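Local coordinates for putative exported protein (Aeromonas hydrophila subsp. hydrophila, PDB 4PJ2), which probably inhibits i-type lysozymes in the bacterial periplasm and carries a bound magnesium ion in a surface loop, at residues 70-73 with 74-78. Sequence-based numbering, arbitrary orientation.
Sequences NGDK and QPELI. With MG (magnesium ion), chain G.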
loop_
_atom_site.group_PDB
_atom_site.type_symbol
_atom_site.label_atom_id
_atom_site.label_comp_id
_atom_site.label_asym_id
_atom_site.label_seq_id
_atom_site.Cartn_x
_atom_site.Cartn_y
_atom_site.Cartn_z
ATOM N N ASN A 70 -2.551 -17.627 -17.504
ATOM C CA ASN A 70 -1.714 -18.144 -18.583
ATOM C C ASN A 70 -2.462 -19.097 -19.506
ATOM O O ASN A 70 -1.902 -19.584 -20.483
ATOM C CB ASN A 70 -0.453 -18.822 -18.029
ATOM C CG ASN A 70 -0.761 -20.029 -17.154
ATOM O OD1 ASN A 70 -1.920 -20.404 -16.959
ATOM N ND2 ASN A 70 0.289 -20.646 -16.621
ATOM N N GLY A 71 -3.722 -19.366 -19.185
ATOM C CA GLY A 71 -4.576 -20.158 -20.048
ATOM C C GLY A 71 -4.414 -21.664 -19.937
ATOM O O GLY A 71 -4.874 -22.391 -20.822
ATOM N N ASP A 72 -3.775 -22.143 -18.872
ATOM C CA ASP A 72 -3.621 -23.584 -18.671
ATOM C C ASP A 72 -4.789 -24.182 -17.885
ATOM O O ASP A 72 -4.717 -25.323 -17.427
ATOM C CB ASP A 72 -2.286 -23.916 -17.991
ATOM C CG ASP A 72 -2.217 -23.456 -16.540
ATOM O OD1 ASP A 72 -3.234 -23.002 -15.977
ATOM O OD2 ASP A 72 -1.124 -23.566 -15.945
ATOM N N LYS A 73 -5.846 -23.391 -17.724
ATOM C CA LYS A 73 -7.084 -23.824 -17.071
ATOM C C LYS A 73 -6.925 -24.131 -15.582
ATOM O O LYS A 73 -7.804 -24.731 -14.969
ATOM C CB LYS A 73 -7.694 -25.011 -17.827
ATOM C CG LYS A 73 -8.126 -24.636 -19.239
ATOM C CD LYS A 73 -8.588 -25.832 -20.050
ATOM C CE LYS A 73 -9.102 -25.384 -21.410
ATOM N NZ LYS A 73 -10.234 -26.226 -21.902
ATOM N N GLN A 74 -5.808 -23.690 -15.008
ATOM C CA GLN A 74 -5.590 -23.733 -13.561
ATOM C C GLN A 74 -5.413 -22.304 -13.072
ATOM O O GLN A 74 -4.850 -21.484 -13.787
ATOM C CB GLN A 74 -4.324 -24.519 -13.223
ATOM C CG GLN A 74 -4.319 -25.965 -13.679
ATOM C CD GLN A 74 -3.202 -26.764 -13.026
ATOM O OE1 GLN A 74 -2.017 -26.449 -13.188
ATOM N NE2 GLN A 74 -3.575 -27.795 -12.268
ATOM N N PRO A 75 -5.886 -21.994 -11.855
ATOM C CA PRO A 75 -5.702 -20.609 -11.408
ATOM C C PRO A 75 -4.298 -20.302 -10.910
ATOM O O PRO A 75 -3.675 -21.134 -10.242
ATOM C CB PRO A 75 -6.701 -20.480 -10.258
ATOM C CG PRO A 75 -6.816 -21.862 -9.715
ATOM C CD PRO A 75 -6.717 -22.767 -10.917
ATOM N N GLU A 76 -3.809 -19.124 -11.274
ATOM C CA GLU A 76 -2.658 -18.498 -10.633
ATOM C C GLU A 76 -3.147 -17.784 -9.406
ATOM O O GLU A 76 -4.328 -17.457 -9.294
ATOM C CB GLU A 76 -2.020 -17.482 -11.579
ATOM C CG GLU A 76 -1.074 -18.093 -12.578
ATOM C CD GLU A 76 -1.775 -19.090 -13.497
ATOM O OE1 GLU A 76 -2.615 -18.669 -14.330
ATOM O OE2 GLU A 76 -1.487 -20.301 -13.398
ATOM N N LEU A 77 -2.239 -17.566 -8.454
ATOM C CA LEU A 77 -2.539 -16.733 -7.307
ATOM C C LEU A 77 -2.089 -15.328 -7.582
ATOM O O LEU A 77 -0.959 -15.116 -8.015
ATOM C CB LEU A 77 -1.795 -17.267 -6.083
ATOM C CG LEU A 77 -1.839 -16.384 -4.832
ATOM C CD1 LEU A 77 -3.220 -16.278 -4.226
ATOM C CD2 LEU A 77 -0.836 -16.900 -3.810
ATOM N N ILE A 78 -2.971 -14.377 -7.314
ATOM C CA ILE A 78 -2.629 -12.961 -7.438
ATOM C C ILE A 78 -2.774 -12.320 -6.078
ATOM O O ILE A 78 -3.817 -12.407 -5.453
ATOM C CB ILE A 78 -3.501 -12.225 -8.481
ATOM C CG1 ILE A 78 -3.372 -12.919 -9.837
ATOM C CG2 ILE A 78 -3.063 -10.751 -8.560
ATOM C CD1 ILE A 78 -4.493 -13.895 -10.172
HETATM MG MG MG G . -3.189 -20.938 -15.118
HETATM O O HOH W 1 -0.672 -24.041 -12.705
#
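Asn-70, Asp-72, Gln-74 and Glu-76 close round one magnesium ion, turning residues 68 to 76 into a tight metal loop. Asn-70 gives its amide oxygen OD1, and Asp-72 a single carboxylate oxygen, OD1 lying 2.2 Å from the magnesium. Gln-74 contributes only its main-chain O, also 2.2 Å from the ion. Glu-76 grips it with both oxygens, OE1 and OE2 each 2.5 Å from the magnesium; a bend at chi2 (62°) folds its carboxylate back toward the loop, where its plane stands 59° from the Asn-70 amide. Asp-68 completes the site through OD1, a spacing that resembles the start of an EF-hand calcium loop, though the bidentate glutamate comes earlier and no helices flank it.

Packing is tightest at the ion, where Asn-70 OD1 and Glu-76 OE1 come within 3.2 Å, a closeness the shared cation probably makes tolerable. Backbone N-H groups steady the ligands: Gln-74 N donates to Asp-72 OD1 (2.8 Å) on its anti side, 33° out of the carboxylate plane, and Asp-72 N reaches Asn-70 OD1 from above the carbonyl plane, forming an Asx turn. Leu-69 N holds Glu-76 OE1.

The outer side is looser. A water hydrogen-bonds to Gln-74 OE1 (2.8 Å) and more weakly to Asp-72 OD2, while Lys-73 stretches its chain away from the ion.

The loop links antiparallel strands 60-67 and 76-82: Glu-76 pairs with Leu-67 through the backbone and packs on Thr-96 of strand 90-98, while the side chain of Ile-78 packs against Ile-119 and Leu-122 of helix 118-123.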